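Local coordinates for rhamnonate dehydratase (Gibberella zeae PH-1, PDB 3FXG), which probably catalyses the magnesium-dependent dehydration of L-rhamnonate to 2-keto-3-deoxy-L-rhamnonate, as a member of the enolase superfamily, at residues A[296-301]-A[325-330]; A[166-171]-A[346-351]; A[366-371]-A[385-390]. All coordinates share one frame; numbering follows the deposited sequence.

Contact 1. Residues A[296-301]-A[325-330]; sequences QPDVMW and HASGPY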
loop_
_atom_site.group_PDB
_atom_site.type_symbol
_atom_site.label_atom_id
_atom_site.label_comp_id
_atom_site.label_asym_id
_atom_site.label_seq_id
_atom_site.Cartn_x
_atom_site.Cartn_y
_atom_site.Cartn_z
ATOM N N GLN A 296 2.600 21.894 -16.026
ATOM C CA GLN A 296 2.533 23.143 -16.776
ATOM C C GLN A 296 1.719 24.283 -16.174
ATOM O O GLN A 296 0.652 24.630 -16.683
ATOM C CB GLN A 296 1.989 22.818 -18.167
ATOM C CG GLN A 296 2.714 21.647 -18.831
ATOM C CD GLN A 296 1.947 21.060 -20.005
ATOM O OE1 GLN A 296 0.825 20.570 -19.848
ATOM N NE2 GLN A 296 2.552 21.102 -21.189
ATOM N N PRO A 297 2.217 24.897 -15.096
ATOM C CA PRO A 297 1.464 25.997 -14.495
ATOM C C PRO A 297 1.531 27.247 -15.361
ATOM O O PRO A 297 2.451 27.401 -16.166
ATOM C CB PRO A 297 2.173 26.205 -13.162
ATOM C CG PRO A 297 3.591 25.899 -13.503
ATOM C CD PRO A 297 3.463 24.643 -14.352
ATOM N N ASP A 298 0.545 28.124 -15.205
ATOM C CA ASP A 298 0.532 29.394 -15.921
ATOM C C ASP A 298 0.981 30.379 -14.846
ATOM O O ASP A 298 0.358 30.470 -13.789
ATOM C CB ASP A 298 -0.877 29.744 -16.411
ATOM C CG ASP A 298 -0.905 31.023 -17.228
ATOM O OD1 ASP A 298 -0.541 32.086 -16.683
ATOM O OD2 ASP A 298 -1.283 30.970 -18.417
ATOM N N VAL A 299 2.071 31.094 -15.103
ATOM C CA VAL A 299 2.617 32.027 -14.127
ATOM C C VAL A 299 1.661 33.138 -13.717
ATOM O O VAL A 299 1.768 33.677 -12.616
ATOM C CB VAL A 299 3.932 32.658 -14.633
ATOM C CG1 VAL A 299 3.653 33.579 -15.795
ATOM C CG2 VAL A 299 4.619 33.405 -13.500
HETATM N N MSE A 300 0.727 33.484 -14.597
HETATM C CA MSE A 300 -0.235 34.534 -14.287
HETATM C C MSE A 300 -1.448 33.995 -13.538
HETATM O O MSE A 300 -2.317 34.765 -13.129
HETATM C CB MSE A 300 -0.702 35.224 -15.575
HETATM C CG MSE A 300 0.356 36.091 -16.251
HETATM SE SE MSE A 300 -0.261 36.792 -17.958
HETATM C CE MSE A 300 0.006 35.199 -18.998
ATOM N N TRP A 301 -1.503 32.680 -13.339
ATOM C CA TRP A 301 -2.649 32.079 -12.667
ATOM C C TRP A 301 -2.372 31.328 -11.361
ATOM O O TRP A 301 -3.136 31.464 -10.401
ATOM C CB TRP A 301 -3.377 31.113 -13.615
ATOM C CG TRP A 301 -3.737 31.662 -14.977
ATOM C CD1 TRP A 301 -3.740 32.972 -15.368
ATOM C CD2 TRP A 301 -4.183 30.905 -16.115
ATOM N NE1 TRP A 301 -4.162 33.078 -16.675
ATOM C CE2 TRP A 301 -4.442 31.826 -17.157
ATOM C CE3 TRP A 301 -4.391 29.538 -16.354
ATOM C CZ2 TRP A 301 -4.898 31.424 -18.421
ATOM C CZ3 TRP A 301 -4.843 29.136 -17.612
ATOM C CH2 TRP A 301 -5.092 30.080 -18.628
ATOM N N HIS A 325 2.594 27.248 -19.003
ATOM C CA HIS A 325 1.650 27.489 -20.086
ATOM C C HIS A 325 1.788 28.904 -20.632
ATOM O O HIS A 325 1.504 29.873 -19.927
ATOM C CB HIS A 325 0.226 27.246 -19.569
ATOM C CG HIS A 325 -0.850 27.756 -20.476
ATOM N ND1 HIS A 325 -1.228 29.081 -20.508
ATOM C CD2 HIS A 325 -1.626 27.120 -21.386
ATOM C CE1 HIS A 325 -2.192 29.240 -21.399
ATOM N NE2 HIS A 325 -2.452 28.065 -21.946
ATOM N N ALA A 326 2.230 29.014 -21.887
ATOM C CA ALA A 326 2.412 30.304 -22.556
ATOM C C ALA A 326 3.083 31.307 -21.623
ATOM O O ALA A 326 4.253 31.147 -21.280
ATOM C CB ALA A 326 1.062 30.837 -23.027
ATOM N N SER A 327 2.344 32.348 -21.244
ATOM C CA SER A 327 2.808 33.380 -20.308
ATOM C C SER A 327 3.803 34.449 -20.768
ATOM O O SER A 327 4.095 35.378 -20.014
ATOM C CB SER A 327 3.350 32.713 -19.039
ATOM O OG SER A 327 2.345 31.941 -18.405
ATOM N N GLY A 328 4.325 34.335 -21.984
ATOM C CA GLY A 328 5.264 35.339 -22.468
ATOM C C GLY A 328 6.490 35.564 -21.590
ATOM O O GLY A 328 6.986 34.624 -20.975
ATOM N N PRO A 329 7.011 36.802 -21.517
ATOM C CA PRO A 329 8.190 37.132 -20.705
ATOM C C PRO A 329 8.131 36.656 -19.251
ATOM O O PRO A 329 9.160 36.346 -18.652
ATOM C CB PRO A 329 8.263 38.649 -20.815
ATOM C CG PRO A 329 7.777 38.886 -22.217
ATOM C CD PRO A 329 6.569 37.977 -22.292
ATOM N N TYR A 330 6.934 36.606 -18.680
ATOM C CA TYR A 330 6.798 36.153 -17.300
ATOM C C TYR A 330 7.270 34.707 -17.195
ATOM O O TYR A 330 7.758 34.276 -16.149
ATOM C CB TYR A 330 5.345 36.277 -16.839
ATOM C CG TYR A 330 4.797 37.671 -17.019
ATOM C CD1 TYR A 330 5.525 38.783 -16.595
ATOM C CD2 TYR A 330 3.567 37.884 -17.640
ATOM C CE1 TYR A 330 5.046 40.074 -16.789
ATOM C CE2 TYR A 330 3.078 39.173 -17.837
ATOM C CZ TYR A 330 3.823 40.261 -17.412
ATOM O OH TYR A 330 3.361 41.537 -17.622
#
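The backbones of 296-301 and 325-330 come closest at D298 and H325, where the H325 N-H bonds to P297 O at 2.8 Å. P297 suits this place because it has no N-H of its own to satisfy while its carbonyl remains available as an acceptor.

Beside this backbone bond the two side chains join. H325 ND1 donates to D298 OD2 at 2.8 Å, on the anti side of the carboxylate, with the imidazole and carboxylate planes 35° apart. With CG anti to the backbone N (chi1 -177°), D298 can swing its carboxylate across to the imidazole. Its other oxygen, OD1, accepts from M300 N at 2.8 Å in an Asx turn, a common role for aspartate, and OD2 also bonds to Y28 OH. The same OD2 lies 3.5 Å above the plane of the W301 ring, over its centre.

S327 turns its hydroxyl back to its own segment, OG donating to H325 O, and also receives a weak bond from V299 N. The beta-branched V299 wedges CG1 between S327 and Y330, 3.4 Å from Y330 CB. Selenomethionine M300 bends at its end: SE makes an oblique Met-aromatic contact with the Y330 ring, 5.1 Å from its centroid, while CE packs against S327 CA. L138 of helix 128-148 touches V299, M300 and Y330.

The side chain of H325 lies about 4 Å from the bound magnesium ion. Its pairing with D298 resembles the His-Asp pair of mandelate racemase relatives. Bonds to H325, M300 and Y28 together hold the buried carboxylate, which in turn helps set the rotation of the imidazole, against whose ring Y28 also packs edge-to-face.

Contact 2. Residues A[166-171]-A[346-351]; sequences FYCTGP and YLANSP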
loop_
_atom_site.group_PDB
_atom_site.type_symbol
_atom_site.label_atom_id
_atom_site.label_comp_id
_atom_site.label_asym_id
_atom_site.label_seq_id
_atom_site.Cartn_x
_atom_site.Cartn_y
_atom_site.Cartn_z
ATOM N N PHE A 166 11.551 26.770 -28.173
ATOM C CA PHE A 166 10.094 26.722 -28.105
ATOM C C PHE A 166 9.453 25.672 -28.998
ATOM O O PHE A 166 10.010 25.271 -30.020
ATOM C CB PHE A 166 9.481 28.054 -28.555
ATOM C CG PHE A 166 9.749 29.215 -27.642
ATOM C CD1 PHE A 166 8.685 29.914 -27.076
ATOM C CD2 PHE A 166 11.046 29.657 -27.401
ATOM C CE1 PHE A 166 8.912 31.041 -26.288
ATOM C CE2 PHE A 166 11.282 30.782 -26.613
ATOM C CZ PHE A 166 10.213 31.476 -26.055
ATOM N N TYR A 167 8.256 25.251 -28.602
ATOM C CA TYR A 167 7.458 24.349 -29.413
ATOM C C TYR A 167 6.254 25.253 -29.681
ATOM O O TYR A 167 5.983 26.169 -28.906
ATOM C CB TYR A 167 7.088 23.062 -28.658
ATOM C CG TYR A 167 6.121 23.197 -27.505
ATOM C CD1 TYR A 167 4.744 23.241 -27.725
ATOM C CD2 TYR A 167 6.581 23.212 -26.187
ATOM C CE1 TYR A 167 3.848 23.287 -26.660
ATOM C CE2 TYR A 167 5.693 23.258 -25.118
ATOM C CZ TYR A 167 4.330 23.293 -25.360
ATOM O OH TYR A 167 3.448 23.317 -24.304
ATOM N N CYS A 168 5.548 25.032 -30.779
ATOM C CA CYS A 168 4.434 25.904 -31.114
ATOM C C CYS A 168 3.069 25.251 -30.973
ATOM O O CYS A 168 2.830 24.174 -31.523
ATOM C CB CYS A 168 4.616 26.420 -32.546
ATOM S SG CYS A 168 3.385 27.616 -33.085
ATOM N N THR A 169 2.181 25.910 -30.234
ATOM C CA THR A 169 0.824 25.408 -30.030
ATOM C C THR A 169 -0.102 26.095 -31.027
ATOM O O THR A 169 -0.218 27.321 -31.038
ATOM C CB THR A 169 0.317 25.695 -28.602
ATOM O OG1 THR A 169 1.211 25.102 -27.653
ATOM C CG2 THR A 169 -1.080 25.120 -28.403
ATOM N N GLY A 170 -0.751 25.299 -31.868
ATOM C CA GLY A 170 -1.648 25.859 -32.863
ATOM C C GLY A 170 -2.163 24.812 -33.832
ATOM O O GLY A 170 -1.732 23.663 -33.800
ATOM N N PRO A 171 -3.082 25.192 -34.727
ATOM C CA PRO A 171 -3.658 24.268 -35.705
ATOM C C PRO A 171 -2.781 23.898 -36.900
ATOM O O PRO A 171 -3.133 23.003 -37.669
ATOM C CB PRO A 171 -4.926 24.993 -36.135
ATOM C CG PRO A 171 -4.481 26.412 -36.142
ATOM C CD PRO A 171 -3.703 26.524 -34.839
ATOM N N TYR A 346 4.806 28.412 -26.955
ATOM C CA TYR A 346 4.386 29.664 -27.553
ATOM C C TYR A 346 3.050 29.359 -28.199
ATOM O O TYR A 346 2.961 28.514 -29.091
ATOM C CB TYR A 346 5.349 30.180 -28.616
ATOM C CG TYR A 346 5.112 31.651 -28.861
ATOM C CD1 TYR A 346 5.610 32.604 -27.971
ATOM C CD2 TYR A 346 4.323 32.090 -29.923
ATOM C CE1 TYR A 346 5.329 33.956 -28.125
ATOM C CE2 TYR A 346 4.028 33.447 -30.089
ATOM C CZ TYR A 346 4.539 34.372 -29.182
ATOM O OH TYR A 346 4.273 35.715 -29.318
ATOM N N LEU A 347 2.011 30.027 -27.717
ATOM C CA LEU A 347 0.667 29.829 -28.233
ATOM C C LEU A 347 0.496 30.699 -29.468
ATOM O O LEU A 347 0.417 31.922 -29.359
ATOM C CB LEU A 347 -0.353 30.208 -27.153
ATOM C CG LEU A 347 -1.836 29.882 -27.356
ATOM C CD1 LEU A 347 -2.594 30.173 -26.064
ATOM C CD2 LEU A 347 -2.403 30.699 -28.504
ATOM N N ALA A 348 0.455 30.070 -30.640
ATOM C CA ALA A 348 0.293 30.800 -31.896
ATOM C C ALA A 348 -0.911 31.726 -31.777
ATOM O O ALA A 348 -2.052 31.274 -31.719
ATOM C CB ALA A 348 0.095 29.829 -33.052
ATOM N N ASN A 349 -0.650 33.025 -31.742
ATOM C CA ASN A 349 -1.723 33.994 -31.600
ATOM C C ASN A 349 -2.213 34.578 -32.922
ATOM O O ASN A 349 -3.014 35.511 -32.935
ATOM C CB ASN A 349 -1.279 35.102 -30.651
ATOM C CG ASN A 349 -0.044 35.806 -31.130
ATOM O OD1 ASN A 349 0.945 35.168 -31.499
ATOM N ND2 ASN A 349 -0.084 37.130 -31.124
ATOM N N SER A 350 -1.726 34.040 -34.034
ATOM C CA SER A 350 -2.183 34.502 -35.335
ATOM C C SER A 350 -3.503 33.770 -35.558
ATOM O O SER A 350 -3.626 32.591 -35.230
ATOM C CB SER A 350 -1.174 34.139 -36.428
ATOM O OG SER A 350 -0.876 32.755 -36.420
ATOM N N PRO A 351 -4.512 34.457 -36.109
ATOM C CA PRO A 351 -5.814 33.826 -36.349
ATOM C C PRO A 351 -5.786 32.469 -37.057
ATOM O O PRO A 351 -6.636 31.616 -36.797
ATOM C CB PRO A 351 -6.578 34.893 -37.135
ATOM C CG PRO A 351 -5.489 35.681 -37.801
ATOM C CD PRO A 351 -4.462 35.799 -36.712
#
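The rings of F166 and Y346 meet obliquely, F166 CE1 lying 4.0 Å from Y346 CD1, while F166 CD1 packs on Y346 CB at 3.7 Å. Y346 has CG anti to the backbone N (chi1 -161°), which sends its ring out past F166 until OH reaches L357 O. F166 is met again by the Y332 ring, with planes at about 70°, and the ring of Y167, whose OH bonds to K185, makes an edge-to-face contact with W246.

The backbones that carry these rings run parallel, C168 beside Y346 and T169 beside L347. Y346 N donates to Y167 O at 3.2 Å. The next bond, from T169 N to Y346 O, is almost straight (176°), and A348 N then donates to T169 O at 2.9 Å. Strand 163-169 begins the enolase-type barrel and 344-347 is its last strand, so this pairing closes the barrel.

C168 and Y346 project to one face, T169 and L347 to the other. On the first, C168 SG touches A348 CB at 4.0 Å, a small apolar contact just past the end of strand 344-347. G170, with no side chain, passes beside the same methyl. On the second, T169 OG1 bonds to E345 OE2 and the side chain lies about 6 Å from the magnesium ion, while L347 packs against W36 and L37 of helix 36-39.

Contact 3. Residues A[366-371]-A[385-390]; sequences DEPIPT and FGLTIN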
loop_
_atom_site.group_PDB
_atom_site.type_symbol
_atom_site.label_atom_id
_atom_site.label_comp_id
_atom_site.label_asym_id
_atom_site.label_seq_id
_atom_site.Cartn_x
_atom_site.Cartn_y
_atom_site.Cartn_z
ATOM N N ASP A 366 7.560 46.229 -27.200
ATOM C CA ASP A 366 8.794 45.466 -27.363
ATOM C C ASP A 366 8.794 44.039 -26.815
ATOM O O ASP A 366 9.805 43.576 -26.284
ATOM C CB ASP A 366 9.942 46.238 -26.717
ATOM C CG ASP A 366 9.620 46.679 -25.303
ATOM O OD1 ASP A 366 8.578 46.240 -24.763
ATOM O OD2 ASP A 366 10.407 47.462 -24.729
ATOM N N GLU A 367 7.677 43.336 -26.944
ATOM C CA GLU A 367 7.615 41.967 -26.453
ATOM C C GLU A 367 8.540 41.097 -27.306
ATOM O O GLU A 367 8.454 41.114 -28.532
ATOM C CB GLU A 367 6.180 41.439 -26.548
ATOM C CG GLU A 367 5.951 40.096 -25.868
ATOM C CD GLU A 367 4.579 39.512 -26.174
ATOM O OE1 GLU A 367 3.565 40.218 -25.979
ATOM O OE2 GLU A 367 4.518 38.343 -26.606
ATOM N N PRO A 368 9.459 40.350 -26.671
ATOM C CA PRO A 368 10.363 39.492 -27.443
ATOM C C PRO A 368 9.559 38.302 -27.969
ATOM O O PRO A 368 8.876 37.627 -27.202
ATOM C CB PRO A 368 11.414 39.087 -26.413
ATOM C CG PRO A 368 10.623 39.043 -25.138
ATOM C CD PRO A 368 9.779 40.299 -25.235
ATOM N N ILE A 369 9.632 38.053 -29.271
ATOM C CA ILE A 369 8.872 36.959 -29.872
ATOM C C ILE A 369 9.755 35.928 -30.569
ATOM O O ILE A 369 10.689 36.279 -31.283
ATOM C CB ILE A 369 7.837 37.520 -30.873
ATOM C CG1 ILE A 369 6.845 38.415 -30.130
ATOM C CG2 ILE A 369 7.100 36.384 -31.572
ATOM C CD1 ILE A 369 5.925 39.196 -31.038
ATOM N N PRO A 370 9.462 34.632 -30.368
ATOM C CA PRO A 370 10.244 33.555 -30.981
ATOM C C PRO A 370 9.911 33.294 -32.447
ATOM O O PRO A 370 9.466 32.205 -32.809
ATOM C CB PRO A 370 9.927 32.363 -30.086
ATOM C CG PRO A 370 8.490 32.585 -29.777
ATOM C CD PRO A 370 8.440 34.077 -29.462
ATOM N N THR A 371 10.138 34.298 -33.289
ATOM C CA THR A 371 9.874 34.176 -34.721
ATOM C C THR A 371 10.688 33.046 -35.361
ATOM O O THR A 371 10.287 32.483 -36.382
ATOM C CB THR A 371 10.194 35.503 -35.448
ATOM O OG1 THR A 371 9.265 36.511 -35.026
ATOM C CG2 THR A 371 10.081 35.332 -36.950
ATOM N N PHE A 385 10.801 42.793 -16.363
ATOM C CA PHE A 385 10.352 41.839 -17.368
ATOM C C PHE A 385 10.535 42.403 -18.775
ATOM O O PHE A 385 10.128 41.788 -19.760
ATOM C CB PHE A 385 8.889 41.441 -17.121
ATOM C CG PHE A 385 8.720 40.439 -16.003
ATOM C CD1 PHE A 385 9.280 39.167 -16.105
ATOM C CD2 PHE A 385 8.027 40.772 -14.845
ATOM C CE1 PHE A 385 9.153 38.242 -15.070
ATOM C CE2 PHE A 385 7.892 39.852 -13.799
ATOM C CZ PHE A 385 8.456 38.588 -13.912
ATOM N N GLY A 386 11.158 43.576 -18.849
ATOM C CA GLY A 386 11.455 44.212 -20.125
ATOM C C GLY A 386 10.326 44.617 -21.050
ATOM O O GLY A 386 10.552 44.821 -22.245
ATOM N N LEU A 387 9.117 44.750 -20.518
ATOM C CA LEU A 387 7.978 45.136 -21.340
ATOM C C LEU A 387 7.658 46.615 -21.162
ATOM O O LEU A 387 7.524 47.099 -20.041
ATOM C CB LEU A 387 6.756 44.290 -20.982
ATOM C CG LEU A 387 6.881 42.799 -21.300
ATOM C CD1 LEU A 387 5.722 42.040 -20.674
ATOM C CD2 LEU A 387 6.908 42.595 -22.805
ATOM N N THR A 388 7.541 47.326 -22.277
ATOM C CA THR A 388 7.242 48.749 -22.243
ATOM C C THR A 388 5.842 48.995 -22.790
ATOM O O THR A 388 5.527 48.619 -23.920
ATOM C CB THR A 388 8.258 49.542 -23.077
ATOM O OG1 THR A 388 8.184 49.118 -24.441
ATOM C CG2 THR A 388 9.662 49.290 -22.574
ATOM N N ILE A 389 5.006 49.627 -21.977
ATOM C CA ILE A 389 3.635 49.909 -22.368
ATOM C C ILE A 389 3.545 50.810 -23.594
ATOM O O ILE A 389 4.230 51.830 -23.693
ATOM C CB ILE A 389 2.855 50.546 -21.196
ATOM C CG1 ILE A 389 2.769 49.547 -20.039
ATOM C CG2 ILE A 389 1.462 50.957 -21.651
ATOM C CD1 ILE A 389 2.060 50.075 -18.810
ATOM N N ASN A 390 2.697 50.407 -24.531
ATOM C CA ASN A 390 2.472 51.157 -25.758
ATOM C C ASN A 390 1.644 52.397 -25.412
ATOM O O ASN A 390 0.512 52.281 -24.949
ATOM C CB ASN A 390 1.726 50.265 -26.756
ATOM C CG ASN A 390 1.334 50.994 -28.022
ATOM O OD1 ASN A 390 1.746 52.127 -28.256
ATOM N ND2 ASN A 390 0.536 50.336 -28.855
HETATM O O HOH W 1 11.555 43.711 -24.364
#
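Two loops of the barrel domain, one leading into strand 374-376 and the other leaving it, are joined where D366 meets T388. D366 OD1 accepts from T388 N at 2.9 Å through its syn lone pair, with an N-H...O angle of 158°. CG of D366 stands between the backbone N and the carbonyl carbon (chi1 50°), which turns the carboxylate onto segment 385-390. T388 OG1 also lies beside D366 OD2, but its position is less sure and that bond is doubtful.

A water molecule spans the loops as well, donating to D366 O and to G386 O, each at 2.6 Å. The positive phi of G386, easily adopted by glycine, accompanies the turn that brings this carbonyl to the water.

L387 supplies the apolar part. Its CD2 rests 3.8 Å from E367 CA, and the two side chains lie side by side, pointing the same way; the tip of E367 goes on to bond the backbone nitrogens of V359 and F360. P368, rigid and without an N-H, lies beside L387, and both touch P329.

The carboxylate of D366 thus accepts a backbone N-H, and OD2 also makes a weak, long ion pair with K382; the water, donating to both, bridges two carbonyl oxygens that could not bond each other directly.

Along the chain, contact 1 is nested within the loop closed by contact 2, and contact 3 follows both. The centres of contacts 1 and 2 lie about 14 Å apart, those of contacts 1 and 3 about 15 Å, and those of contacts 2 and 3 about 17 Å. Helix 329-335, begun in contact 1, is followed by strand 344-347 of contact 2. The Y330 ring meets F385 edge-to-face and P329 packs on P368, tying contact 1 to contact 3; P370 lies against Y346 and F166, tying contact 2 to contact 3. Contact 1, between loops, and contact 2, on strands 163-169 and 344-347, both bring side chains near the magnesium ion, while contact 3 packs against both.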